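Local coordinates for putative hemin storage protein (Bordetella bronchiseptica, PDB 6AU1) that cleaves deacetylated poly-beta-1,6-N-acetylglucosamine through the glycoside hydrolase domain held in this chain and can thereby disrupt bacterial biofilms, at residues D15-Y18 / Q24-R27; I33-D38 / Y335-I340; P239-V244 / E278-Q283; R233-Q238 / P254-S259; E146-A149 / H153-G156. All blocks are in the same frame, centred on the assembly; numbering follows the deposited sequence.

The five contacts illustrate how a (beta/alpha)8, or TIM, barrel is held together by side chains between its parallel strands and the helices and loops around them. Contacts 1 and 2 share helix 22-39, touch each other and have centres about 12 Å apart; contact 2 joins the first outer helix to the loop after the last strand, and contacts 3, 4 and 5 all lie within the sequence it spans. Contact 5 comes next along the chain, at the entry to strand 156-159. Contacts 4 and 3 then interleave around strand 230-235 and its following helix 238-241, with centres about 13 Å apart. Contacts 1 and 3, about 37 Å apart between centres, lie on opposite sides of the chain's centre.

Contact 1 of 5, residues D15-Y18 / Q24-R27; sequences DYIY and QQNR. With SO4 (sulfate ion), chain C.
Gln-25 reaches back from helix 22-39 to Ile-17 and Tyr-18, spanning the short connection between helix 14-17 and helix 22-39, in the link from the first strand of the TIM barrel to its first outer helix. Its CB lies 3.9 Å from Ile-17 O. One bond further, CG approaches the same carbonyl oxygen more closely, with Gln-25 CG 3.4 Å from Ile-17 O, and also rests on the CG2 branch of Ile-17. The two side chains cross here at about a right angle. The chain then runs straight on, with CG anti to the backbone N (chi1 -172°) and CD anti to CA, which carries the amide out beside Tyr-18, where Gln-25 CD stands 4.1 Å from Tyr-18 CA. At the tip, OE1 accepts a hydrogen bond from the backbone N of Asp-19, and this bond holds the amide against the connection. The same oxygen lies obliquely beside the phenol, the amide and ring planes being inclined by 45°. Ile-17 O has a polar partner of its own in Asn-28 ND2, so the Ile-17 carbonyl and the Asp-19 amide are both held by side chains of the early turns of helix 22-39. At the far end of the Tyr-18 ring the hydroxyl donates to a sulfate ion that Arg-71 also binds, with Tyr-18 OH 2.6 Å from sulfate O4, which lies near the ring plane.

Contact 2 of 5, residues I33-D38 / Y335-I340; sequences IDRMKD and YPDDFI
Arg-35 and Asp-337 advance on each other from opposite directions, and their flat ends meet side-on, with one guanidinium nitrogen for each carboxylate oxygen. Arg-35 NE donates to the syn lone pair of Asp-337 OD2 at 2.9 Å. The second arm of this salt bridge is shorter and nearly straight, with Arg-35 NH2 2.7 Å from Asp-337 OD1 and an N-H...O angle of 170°. Both oxygens lie close to the guanidinium plane, but the carboxylate is twisted 31° against it, and OD1 is met out of its own plane. The bend at chi3 (61°) swings the guanidinium round to present this edge. In the TIM barrel the pair ties the first outer helix, 22-39, to the loop leaving the last strand, 332-335, which itself lies beside the first strand, 8-12. The buried charges have further partners: Arg-35 NH2 also bonds Pro-344 O, and Asp-337 OD1 is bonded by Tyr-334 OH. Phe-339 crosses the arginine at about a right angle, packing its CB 3.5 Å from Arg-35 CD. Met-36, its chain bent at chi2 and chi3, brings its CE methyl to 3.9 Å from Asp-337 OD2.

Contact 3 of 5, residues P239-V244 / E278-Q283; sequences PVLDPV and EQWMRQ. With SO4 (sulfate ion), chain E; SO4 (sulfate ion), chain F.
Leu-241 and Trp-280 are brought together by opposite choices at chi1: Leu-241 sets CG beside its backbone N (-68°), whereas Trp-280 holds CG anti to it (-170°) and carries the indole outward from the helix to the leucine. The two side chains then cross at about a right angle. The CD1 methyl stands above the indole plane near its NE1-CE2 rim, not over the ring centre, with Leu-241 CD1 3.4 Å from Trp-280 NE1 and almost as near to CE2. The other branch serves the next turn of the helix, where Leu-241 CD2 lies 3.9 Å from the carbonyl carbon of Gln-283 and slightly farther from its CB. Beyond this small apolar patch the helix collects anions. Near its start, the amides of Glu-278 and Gln-279 both donate to one sulfate, with Gln-279 N 2.8 Å from O3. A second sulfate is gripped by Arg-282 through NE and NH2 and by Gln-279 NE2, while Gln-283 NE2 adds a weak bond. Both ions probably come from the crystallisation liquor. Val-240 extends the apolar seam onto Leu-284. The arrangement is that of a TIM barrel's outer layer, in which short helix 238-241, just after the fifth strand, leans on helix 277-290, which follows the sixth.

Contact 4 of 5, residues R233-Q238 / P254-S259; sequences RNLYAQ and PEFLKS. With EDO (1,2-ethanediol), chain G.
Arg-233 and Leu-235 meet Phe-256 where strand 233-235 and helix 254-259 run almost antiparallel (163°), their axes 10.4 Å apart at closest approach. The phenylalanine fills that gap by pushing its ring between the two strand side chains. Its leading atom points at the middle of the guanidinium face, with Phe-256 CZ 3.2 Å from Arg-233 CZ. The two planes are inclined by 39°, so this is no parallel stack. Arg-233 arrives fully extended, CG anti to the backbone N (chi1 -179°), and its methylenes run along the CE2-CZ side of the ring before the guanidinium reaches over Phe-256 CZ. Buried as it is, the guanidinium is fixed by hydrogen bonds of NH2 to Ala-163 O and of NH1 to Tyr-260 OH, and Tyr-260 also meets Phe-256 edge-to-face. Leu-235 takes one face of the ring in a CH-pi contact, with its CD1 4.3 Å from the Phe-256 centroid. At the rim, Asn-234 O lies in the ring plane, 3.6 Å from Phe-256 CE2. Next in the chain, Tyr-236 donates from its OH to a bound ethanediol that Asp-161 also holds. Strand 230-235 and the parallel strand 262-266 are neighbours in the sheet, and the contact packs helix 253-259, the last helix of the beta-alpha-beta crossover between them, on the outer side of its first strand in the TIM barrel.

Contact 5 of 5, residues E146-A149 / H153-G156; sequences EDLA and HFDG
Leu-148 and Phe-154 close the turn that leads from helix 135-151 into strand 156-159, an alpha-beta loop of the TIM barrel. The tight part is the leucine's branch point against the outer end of the ring. Leu-148 CG lies 3.8 Å from Phe-154 CE1, and the CD2 methyl sits at 3.9 Å from CZ. CD1 stands slightly farther off, 4.1 Å from Phe-154 CE1, and the side chains cross at a slant. Phe-154 puts its CG between its own backbone N and carbonyl carbon (chi1 47°), which turns the ring back onto the last turns of the helix. Around this pair Ala-92, on the neighbouring strand 89-94, touches both side chains, and Val-220 of helix 195-223 adds a further wall beside the ring, so the cluster is buried.

The contact thins out toward Ala-149, a loose side that is nevertheless buried. Its CA comes no nearer than 4.3 Å to Phe-154 CZ, and its methyl points away from the phenylalanine to pack on Val-220 and Tyr-223. The partly exposed side is at His-153, which also turns its back on the helix and stacks its ring on Trp-80. Polar bonds pin the loop itself: Phe-154 N donates to Gln-224 OE1, and the Asp-155 carboxylate binds Lys-83 and the amide of Val-90. On the helix, Glu-146 and Asp-147 both pair with Arg-66, away from the phenylalanine. The ring edge itself meets one polar atom across the turn, Leu-148 O, which lies in the ring plane 3.8 Å from Phe-154 CE1.

Contact 1 of 5, residues D15-Y18 / Q24-R27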
# COMPACT_ATOMS: atom_id res chain seq x y z
N ASP A 15 1.92 13.26 -5.69
CA ASP A 15 0.89 14.29 -5.72
C ASP A 15 1.38 15.58 -5.04
O ASP A 15 0.88 16.66 -5.34
CB ASP A 15 -0.41 13.81 -5.05
CG ASP A 15 -1.09 12.68 -5.82
OD1 ASP A 15 -0.91 12.59 -7.05
OD2 ASP A 15 -1.82 11.90 -5.18
N TYR A 16 2.34 15.46 -4.13
CA TYR A 16 2.91 16.63 -3.46
C TYR A 16 3.99 17.31 -4.31
O TYR A 16 4.27 18.50 -4.15
CB TYR A 16 3.53 16.27 -2.11
CG TYR A 16 2.60 16.03 -0.93
CD1 TYR A 16 1.22 15.86 -1.08
CD2 TYR A 16 3.12 15.95 0.37
CE1 TYR A 16 0.40 15.63 0.02
CE2 TYR A 16 2.30 15.72 1.47
CZ TYR A 16 0.95 15.56 1.29
OH TYR A 16 0.15 15.33 2.40
N ILE A 17 4.62 16.53 -5.18
CA ILE A 17 5.69 17.04 -6.06
C ILE A 17 5.11 17.72 -7.29
O ILE A 17 5.56 18.80 -7.70
CB ILE A 17 6.63 15.91 -6.51
CG1 ILE A 17 7.24 15.20 -5.29
CG2 ILE A 17 7.70 16.44 -7.49
CD1 ILE A 17 8.08 13.98 -5.63
N TYR A 18 4.11 17.07 -7.89
CA TYR A 18 3.51 17.55 -9.14
C TYR A 18 3.10 19.02 -9.09
O TYR A 18 2.54 19.47 -8.09
CB TYR A 18 2.26 16.71 -9.50
CG TYR A 18 1.55 17.30 -10.70
CD1 TYR A 18 2.05 17.11 -11.98
CD2 TYR A 18 0.41 18.08 -10.56
CE1 TYR A 18 1.43 17.66 -13.09
CE2 TYR A 18 -0.22 18.65 -11.67
CZ TYR A 18 0.30 18.43 -12.93
OH TYR A 18 -0.31 18.98 -14.04
N GLN A 24 8.26 25.08 -10.61
CA GLN A 24 7.82 24.84 -9.23
C GLN A 24 7.95 23.36 -8.86
O GLN A 24 8.32 23.01 -7.74
CB GLN A 24 6.38 25.30 -9.03
CG GLN A 24 5.90 25.17 -7.58
CD GLN A 24 6.71 26.03 -6.64
OE1 GLN A 24 6.93 27.22 -6.90
NE2 GLN A 24 7.19 25.43 -5.55
N GLN A 25 7.63 22.50 -9.82
CA GLN A 25 7.75 21.06 -9.62
C GLN A 25 9.22 20.70 -9.33
O GLN A 25 9.50 19.88 -8.47
CB GLN A 25 7.23 20.32 -10.85
CG GLN A 25 7.13 18.81 -10.68
CD GLN A 25 6.48 18.17 -11.89
OE1 GLN A 25 5.26 18.20 -12.03
NE2 GLN A 25 7.29 17.60 -12.77
N ASN A 26 10.14 21.33 -10.04
CA ASN A 26 11.56 21.09 -9.80
C ASN A 26 11.98 21.55 -8.41
O ASN A 26 12.76 20.88 -7.72
CB ASN A 26 12.41 21.80 -10.86
CG ASN A 26 13.90 21.62 -10.62
OD1 ASN A 26 14.44 20.54 -10.82
ND2 ASN A 26 14.55 22.68 -10.17
N ARG A 27 11.48 22.71 -7.99
CA ARG A 27 11.81 23.22 -6.66
C ARG A 27 11.27 22.27 -5.59
O ARG A 27 11.94 22.00 -4.59
CB ARG A 27 11.27 24.63 -6.46
CG ARG A 27 12.06 25.67 -7.24
CD ARG A 27 11.69 27.08 -6.83
NE ARG A 27 10.39 27.48 -7.36
CZ ARG A 27 10.21 28.01 -8.57
NH1 ARG A 27 11.25 28.19 -9.37
NH2 ARG A 27 8.99 28.34 -8.97
S SO4 C . -3.77 18.67 -13.38
O1 SO4 C . -3.24 17.35 -13.72
O2 SO4 C . -4.21 18.69 -11.99
O3 SO4 C . -4.91 18.97 -14.26
O4 SO4 C . -2.73 19.69 -13.57

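Contact 2 of 5, residues I33-D38 / Y335-I340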
# COMPACT_ATOMS: atom_id res chain seq x y z
N ILE A 33 14.56 15.90 -2.10
CA ILE A 33 15.88 15.28 -2.18
C ILE A 33 16.74 15.72 -1.00
O ILE A 33 17.41 14.89 -0.37
CB ILE A 33 16.60 15.62 -3.50
CG1 ILE A 33 15.80 15.11 -4.71
CG2 ILE A 33 18.01 15.04 -3.51
CD1 ILE A 33 15.38 13.64 -4.64
N ASP A 34 16.72 17.01 -0.69
CA ASP A 34 17.51 17.53 0.43
C ASP A 34 17.13 16.88 1.76
O ASP A 34 18.00 16.54 2.57
CB ASP A 34 17.37 19.04 0.55
CG ASP A 34 18.10 19.78 -0.55
OD1 ASP A 34 18.93 19.15 -1.24
OD2 ASP A 34 17.86 21.00 -0.72
N ARG A 35 15.83 16.73 2.00
CA ARG A 35 15.35 16.12 3.23
C ARG A 35 15.73 14.64 3.31
O ARG A 35 16.12 14.16 4.37
CB ARG A 35 13.83 16.27 3.36
CG ARG A 35 13.39 17.65 3.78
CD ARG A 35 11.87 17.80 3.60
NE ARG A 35 11.10 16.86 4.41
CZ ARG A 35 10.88 17.02 5.71
NH1 ARG A 35 11.39 18.07 6.35
NH2 ARG A 35 10.16 16.13 6.39
N MET A 36 15.60 13.92 2.20
CA MET A 36 15.93 12.50 2.22
C MET A 36 17.44 12.27 2.35
O MET A 36 17.87 11.31 3.00
CB MET A 36 15.37 11.81 0.98
CG MET A 36 13.83 11.80 0.91
SD MET A 36 13.02 11.04 2.35
CE MET A 36 12.61 12.47 3.36
N LYS A 37 18.25 13.15 1.76
CA LYS A 37 19.70 13.04 1.92
C LYS A 37 20.05 13.22 3.40
O LYS A 37 20.89 12.50 3.94
CB LYS A 37 20.42 14.08 1.05
CG LYS A 37 21.93 14.10 1.17
CD LYS A 37 22.57 14.90 0.04
CE LYS A 37 21.90 16.25 -0.16
NZ LYS A 37 22.59 17.08 -1.20
N ASP A 38 19.35 14.14 4.05
CA ASP A 38 19.59 14.47 5.45
C ASP A 38 19.12 13.36 6.39
O ASP A 38 19.81 13.00 7.35
CB ASP A 38 18.89 15.79 5.79
CG ASP A 38 19.16 16.26 7.20
OD1 ASP A 38 20.22 15.90 7.76
OD2 ASP A 38 18.32 17.00 7.75
N TYR A 335 4.38 8.17 6.98
CA TYR A 335 3.68 8.66 5.80
C TYR A 335 2.79 9.80 6.28
O TYR A 335 2.13 9.67 7.30
CB TYR A 335 2.84 7.54 5.16
CG TYR A 335 1.98 8.02 4.02
CD1 TYR A 335 2.55 8.60 2.89
CD2 TYR A 335 0.59 7.89 4.05
CE1 TYR A 335 1.76 9.04 1.82
CE2 TYR A 335 -0.20 8.33 3.00
CZ TYR A 335 0.39 8.91 1.88
OH TYR A 335 -0.40 9.35 0.84
N PRO A 336 2.77 10.94 5.56
CA PRO A 336 3.51 11.37 4.37
C PRO A 336 4.67 12.29 4.72
O PRO A 336 4.73 12.82 5.83
CB PRO A 336 2.45 12.13 3.58
CG PRO A 336 1.69 12.87 4.70
CD PRO A 336 1.77 11.96 5.94
N ASP A 337 5.58 12.50 3.78
CA ASP A 337 6.58 13.53 3.96
C ASP A 337 6.06 14.83 3.35
O ASP A 337 5.84 14.92 2.13
CB ASP A 337 7.91 13.13 3.34
CG ASP A 337 9.04 14.01 3.83
OD1 ASP A 337 9.38 13.90 5.02
OD2 ASP A 337 9.54 14.84 3.04
N ASP A 338 5.85 15.84 4.19
CA ASP A 338 5.42 17.15 3.72
C ASP A 338 6.66 18.00 3.54
O ASP A 338 6.97 18.86 4.38
CB ASP A 338 4.43 17.78 4.70
CG ASP A 338 3.76 19.03 4.16
OD1 ASP A 338 4.11 19.50 3.06
OD2 ASP A 338 2.88 19.56 4.87
N PHE A 339 7.39 17.75 2.46
CA PHE A 339 8.71 18.35 2.28
C PHE A 339 8.66 19.86 2.07
O PHE A 339 9.62 20.57 2.39
CB PHE A 339 9.46 17.68 1.12
CG PHE A 339 8.60 17.40 -0.07
CD1 PHE A 339 8.43 18.36 -1.05
CD2 PHE A 339 7.94 16.18 -0.20
CE1 PHE A 339 7.63 18.12 -2.15
CE2 PHE A 339 7.14 15.94 -1.31
CZ PHE A 339 6.99 16.91 -2.27
N ILE A 340 7.55 20.37 1.55
CA ILE A 340 7.44 21.81 1.34
C ILE A 340 7.26 22.56 2.67
O ILE A 340 7.77 23.66 2.85
CB ILE A 340 6.28 22.14 0.39
CG1 ILE A 340 6.50 21.46 -0.96
CG2 ILE A 340 6.15 23.65 0.20
CD1 ILE A 340 5.54 21.93 -2.04

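Contact 3 of 5, residues P239-V244 / E278-Q283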
# COMPACT_ATOMS: atom_id res chain seq x y z
N PRO A 239 -7.14 -6.36 11.13
CA PRO A 239 -6.87 -7.80 11.04
C PRO A 239 -5.76 -8.31 11.97
O PRO A 239 -5.70 -9.51 12.24
CB PRO A 239 -6.47 -8.00 9.57
CG PRO A 239 -7.11 -6.88 8.84
CD PRO A 239 -7.10 -5.71 9.79
N VAL A 240 -4.89 -7.42 12.44
CA VAL A 240 -3.85 -7.80 13.39
C VAL A 240 -4.40 -7.79 14.82
O VAL A 240 -4.22 -8.74 15.58
CB VAL A 240 -2.65 -6.85 13.28
CG1 VAL A 240 -1.54 -7.25 14.28
CG2 VAL A 240 -2.13 -6.83 11.84
N LEU A 241 -5.09 -6.71 15.18
CA LEU A 241 -5.62 -6.57 16.54
C LEU A 241 -6.79 -7.52 16.78
O LEU A 241 -6.98 -8.02 17.89
CB LEU A 241 -6.05 -5.13 16.80
CG LEU A 241 -4.90 -4.12 16.86
CD1 LEU A 241 -5.43 -2.69 16.85
CD2 LEU A 241 -4.04 -4.38 18.07
N ASP A 242 -7.56 -7.76 15.72
CA ASP A 242 -8.76 -8.60 15.82
C ASP A 242 -8.87 -9.50 14.60
O ASP A 242 -9.54 -9.16 13.63
CB ASP A 242 -10.01 -7.74 15.96
CG ASP A 242 -11.26 -8.56 16.12
OD1 ASP A 242 -11.16 -9.74 16.53
OD2 ASP A 242 -12.35 -8.03 15.85
N PRO A 243 -8.19 -10.65 14.65
CA PRO A 243 -8.06 -11.47 13.44
C PRO A 243 -9.36 -12.00 12.86
O PRO A 243 -9.35 -12.40 11.70
CB PRO A 243 -7.17 -12.62 13.92
CG PRO A 243 -6.32 -11.99 14.97
CD PRO A 243 -7.28 -11.09 15.71
N VAL A 244 -10.47 -12.00 13.60
CA VAL A 244 -11.74 -12.38 13.00
C VAL A 244 -12.05 -11.47 11.81
O VAL A 244 -12.68 -11.89 10.84
CB VAL A 244 -12.91 -12.33 14.00
CG1 VAL A 244 -13.13 -10.92 14.49
CG2 VAL A 244 -14.18 -12.86 13.36
N GLU A 278 -1.37 5.10 23.09
CA GLU A 278 -0.15 4.44 23.56
C GLU A 278 -0.43 2.97 23.84
O GLU A 278 0.34 2.09 23.44
CB GLU A 278 0.42 5.14 24.79
CG GLU A 278 0.92 6.55 24.50
CD GLU A 278 2.11 6.95 25.35
OE1 GLU A 278 2.26 6.42 26.47
OE2 GLU A 278 2.90 7.80 24.89
N GLN A 279 -1.54 2.69 24.52
CA GLN A 279 -1.97 1.32 24.75
C GLN A 279 -2.19 0.61 23.41
O GLN A 279 -1.82 -0.55 23.23
CB GLN A 279 -3.25 1.27 25.58
CG GLN A 279 -3.72 -0.14 25.86
CD GLN A 279 -5.04 -0.18 26.60
OE1 GLN A 279 -6.05 0.35 26.14
NE2 GLN A 279 -5.04 -0.82 27.77
N TRP A 280 -2.83 1.32 22.49
CA TRP A 280 -3.13 0.78 21.17
C TRP A 280 -1.87 0.29 20.47
O TRP A 280 -1.83 -0.82 19.94
CB TRP A 280 -3.82 1.85 20.32
CG TRP A 280 -4.41 1.38 19.02
CD1 TRP A 280 -5.69 0.95 18.80
CD2 TRP A 280 -3.75 1.33 17.75
NE1 TRP A 280 -5.86 0.63 17.47
CE2 TRP A 280 -4.68 0.85 16.81
CE3 TRP A 280 -2.45 1.63 17.32
CZ2 TRP A 280 -4.36 0.67 15.46
CZ3 TRP A 280 -2.13 1.45 15.99
CH2 TRP A 280 -3.08 0.98 15.07
N MET A 281 -0.84 1.12 20.47
CA MET A 281 0.42 0.76 19.83
C MET A 281 1.08 -0.41 20.56
O MET A 281 1.67 -1.30 19.94
CB MET A 281 1.36 1.96 19.77
CG MET A 281 2.57 1.74 18.88
SD MET A 281 2.10 1.80 17.13
CE MET A 281 1.63 3.52 16.97
N ARG A 282 1.00 -0.41 21.89
CA ARG A 282 1.52 -1.51 22.69
C ARG A 282 0.84 -2.83 22.30
O ARG A 282 1.50 -3.84 22.08
CB ARG A 282 1.33 -1.20 24.18
CG ARG A 282 2.20 -2.00 25.11
CD ARG A 282 2.38 -1.27 26.45
NE ARG A 282 1.12 -0.85 27.06
CZ ARG A 282 0.76 0.43 27.24
NH1 ARG A 282 1.57 1.41 26.86
NH2 ARG A 282 -0.40 0.72 27.80
N GLN A 283 -0.49 -2.81 22.18
CA GLN A 283 -1.23 -4.00 21.78
C GLN A 283 -0.92 -4.44 20.35
O GLN A 283 -0.85 -5.64 20.07
CB GLN A 283 -2.74 -3.77 21.94
CG GLN A 283 -3.18 -3.70 23.38
CD GLN A 283 -4.63 -3.25 23.53
OE1 GLN A 283 -5.26 -2.83 22.56
NE2 GLN A 283 -5.15 -3.34 24.74
S SO4 E . -1.81 -3.00 28.03
O1 SO4 E . -2.09 -1.64 28.50
O2 SO4 E . -1.54 -3.87 29.17
O3 SO4 E . -0.64 -2.98 27.16
O4 SO4 E . -2.96 -3.51 27.28
S SO4 F . -2.81 5.94 26.54
O1 SO4 F . -4.11 6.32 27.07
O2 SO4 F . -1.77 6.25 27.52
O3 SO4 F . -2.79 4.50 26.27
O4 SO4 F . -2.57 6.68 25.30

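Contact 4 of 5, residues R233-Q238 / P254-S259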
# COMPACT_ATOMS: atom_id res chain seq x y z
N ARG A 233 3.79 -5.07 1.32
CA ARG A 233 2.37 -4.77 1.11
C ARG A 233 1.79 -4.08 2.34
O ARG A 233 2.12 -4.45 3.47
CB ARG A 233 1.58 -6.05 0.79
CG ARG A 233 0.07 -5.80 0.53
CD ARG A 233 -0.61 -7.03 -0.07
NE ARG A 233 -2.07 -6.93 -0.00
CZ ARG A 233 -2.90 -7.96 -0.11
NH1 ARG A 233 -2.41 -9.19 -0.34
NH2 ARG A 233 -4.21 -7.78 0.02
N ASN A 234 0.95 -3.07 2.13
CA ASN A 234 0.24 -2.42 3.23
C ASN A 234 -0.77 -3.36 3.88
O ASN A 234 -1.57 -4.00 3.19
CB ASN A 234 -0.51 -1.17 2.75
CG ASN A 234 0.40 0.01 2.48
OD1 ASN A 234 0.26 0.66 1.45
ND2 ASN A 234 1.30 0.31 3.41
N LEU A 235 -0.73 -3.40 5.21
CA LEU A 235 -1.66 -4.20 6.00
C LEU A 235 -2.38 -3.30 6.99
O LEU A 235 -1.75 -2.50 7.70
CB LEU A 235 -0.89 -5.30 6.76
CG LEU A 235 -1.66 -6.16 7.77
CD1 LEU A 235 -2.79 -6.93 7.09
CD2 LEU A 235 -0.70 -7.11 8.47
N TYR A 236 -3.70 -3.41 7.02
CA TYR A 236 -4.51 -2.68 8.00
C TYR A 236 -4.33 -3.25 9.41
O TYR A 236 -4.07 -4.44 9.57
CB TYR A 236 -5.98 -2.73 7.61
CG TYR A 236 -6.37 -1.72 6.55
CD1 TYR A 236 -6.65 -0.40 6.90
CD2 TYR A 236 -6.49 -2.08 5.22
CE1 TYR A 236 -7.01 0.54 5.95
CE2 TYR A 236 -6.86 -1.15 4.25
CZ TYR A 236 -7.12 0.15 4.62
OH TYR A 236 -7.49 1.08 3.67
N ALA A 237 -4.51 -2.40 10.42
CA ALA A 237 -4.31 -2.83 11.80
C ALA A 237 -5.42 -3.73 12.33
O ALA A 237 -5.17 -4.57 13.19
CB ALA A 237 -4.17 -1.62 12.70
N GLN A 238 -6.66 -3.56 11.86
CA GLN A 238 -7.75 -4.34 12.47
C GLN A 238 -7.55 -5.87 12.32
O GLN A 238 -7.74 -6.60 13.29
CB GLN A 238 -9.12 -3.89 11.90
CG GLN A 238 -10.31 -4.37 12.70
CD GLN A 238 -11.64 -3.79 12.23
OE1 GLN A 238 -11.68 -2.81 11.47
NE2 GLN A 238 -12.74 -4.39 12.68
N PRO A 254 -0.41 -13.40 9.40
CA PRO A 254 0.40 -14.61 9.15
C PRO A 254 0.66 -14.88 7.67
O PRO A 254 1.79 -15.25 7.30
CB PRO A 254 -0.44 -15.74 9.75
CG PRO A 254 -1.31 -15.08 10.74
CD PRO A 254 -1.59 -13.71 10.23
N GLU A 255 -0.36 -14.72 6.84
CA GLU A 255 -0.23 -15.00 5.42
C GLU A 255 0.67 -13.95 4.75
O GLU A 255 1.43 -14.29 3.84
CB GLU A 255 -1.60 -15.03 4.74
CG GLU A 255 -2.49 -16.19 5.20
CD GLU A 255 -1.88 -17.54 4.89
OE1 GLU A 255 -1.31 -17.70 3.79
OE2 GLU A 255 -1.97 -18.45 5.74
N PHE A 256 0.57 -12.70 5.19
CA PHE A 256 1.43 -11.65 4.64
C PHE A 256 2.88 -11.93 4.99
O PHE A 256 3.78 -11.78 4.15
CB PHE A 256 1.05 -10.26 5.17
CG PHE A 256 -0.05 -9.57 4.39
CD1 PHE A 256 -1.09 -10.29 3.81
CD2 PHE A 256 -0.05 -8.19 4.27
CE1 PHE A 256 -2.10 -9.63 3.10
CE2 PHE A 256 -1.06 -7.53 3.55
CZ PHE A 256 -2.09 -8.25 2.98
N LEU A 257 3.11 -12.35 6.23
CA LEU A 257 4.48 -12.60 6.68
C LEU A 257 5.12 -13.73 5.89
O LEU A 257 6.34 -13.75 5.71
CB LEU A 257 4.51 -12.93 8.18
CG LEU A 257 4.31 -11.76 9.15
CD1 LEU A 257 4.07 -12.27 10.57
CD2 LEU A 257 5.50 -10.80 9.10
N LYS A 258 4.30 -14.66 5.42
CA LYS A 258 4.79 -15.80 4.66
C LYS A 258 5.16 -15.44 3.23
O LYS A 258 5.96 -16.13 2.59
CB LYS A 258 3.76 -16.93 4.66
CG LYS A 258 3.69 -17.72 5.96
CD LYS A 258 2.44 -18.58 6.03
CE LYS A 258 2.28 -19.46 4.81
NZ LYS A 258 1.05 -20.31 4.91
N SER A 259 4.58 -14.35 2.72
CA SER A 259 4.65 -14.07 1.29
C SER A 259 5.39 -12.80 0.89
O SER A 259 5.88 -12.71 -0.24
CB SER A 259 3.23 -14.01 0.73
OG SER A 259 2.49 -15.16 1.10
C1 EDO G . -8.29 2.34 0.59
O1 EDO G . -7.26 2.08 -0.38
C2 EDO G . -9.13 1.08 0.80
O2 EDO G . -8.36 0.09 1.48

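Contact 5 of 5, residues E146-A149 / H153-G156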
# COMPACT_ATOMS: atom_id res chain seq x y z
N GLU A 146 3.80 -4.23 -16.01
CA GLU A 146 4.87 -4.44 -16.98
C GLU A 146 5.39 -3.10 -17.50
O GLU A 146 6.61 -2.89 -17.62
CB GLU A 146 4.38 -5.30 -18.15
CG GLU A 146 5.42 -5.51 -19.24
CD GLU A 146 4.93 -6.46 -20.34
OE1 GLU A 146 3.71 -6.59 -20.52
OE2 GLU A 146 5.77 -7.08 -21.01
N ASP A 147 4.46 -2.19 -17.78
CA ASP A 147 4.82 -0.87 -18.31
C ASP A 147 5.58 -0.04 -17.28
O ASP A 147 6.53 0.68 -17.63
CB ASP A 147 3.57 -0.12 -18.79
CG ASP A 147 2.96 -0.72 -20.06
OD1 ASP A 147 3.64 -1.54 -20.72
OD2 ASP A 147 1.82 -0.36 -20.40
N LEU A 148 5.19 -0.14 -16.01
CA LEU A 148 5.97 0.47 -14.93
C LEU A 148 7.41 -0.03 -14.95
O LEU A 148 8.36 0.75 -14.85
CB LEU A 148 5.33 0.19 -13.57
CG LEU A 148 6.18 0.57 -12.35
CD1 LEU A 148 6.35 2.08 -12.27
CD2 LEU A 148 5.60 -0.02 -11.06
N ALA A 149 7.56 -1.35 -15.07
CA ALA A 149 8.89 -1.96 -15.04
C ALA A 149 9.74 -1.51 -16.23
O ALA A 149 10.96 -1.38 -16.11
CB ALA A 149 8.78 -3.47 -15.00
N HIS A 153 13.50 2.53 -13.17
CA HIS A 153 14.38 1.65 -12.42
C HIS A 153 14.12 1.84 -10.94
O HIS A 153 14.16 2.96 -10.44
CB HIS A 153 15.84 1.96 -12.75
CG HIS A 153 16.82 1.10 -12.02
ND1 HIS A 153 17.52 1.54 -10.92
CD2 HIS A 153 17.22 -0.18 -12.23
CE1 HIS A 153 18.31 0.57 -10.48
NE2 HIS A 153 18.14 -0.48 -11.25
N PHE A 154 13.85 0.75 -10.22
CA PHE A 154 13.55 0.84 -8.79
C PHE A 154 13.90 -0.47 -8.11
O PHE A 154 14.23 -1.45 -8.78
CB PHE A 154 12.08 1.20 -8.55
CG PHE A 154 11.12 0.40 -9.37
CD1 PHE A 154 10.75 0.82 -10.64
CD2 PHE A 154 10.58 -0.78 -8.87
CE1 PHE A 154 9.86 0.07 -11.40
CE2 PHE A 154 9.70 -1.52 -9.62
CZ PHE A 154 9.34 -1.10 -10.89
N ASP A 155 13.85 -0.47 -6.78
CA ASP A 155 14.42 -1.56 -5.99
C ASP A 155 13.39 -2.51 -5.41
O ASP A 155 13.72 -3.63 -5.01
CB ASP A 155 15.26 -0.97 -4.87
CG ASP A 155 16.33 -0.04 -5.39
OD1 ASP A 155 17.26 -0.55 -6.05
OD2 ASP A 155 16.23 1.19 -5.15
N GLY A 156 12.15 -2.05 -5.33
CA GLY A 156 11.10 -2.86 -4.74
C GLY A 156 9.73 -2.41 -5.15
O GLY A 156 9.57 -1.40 -5.85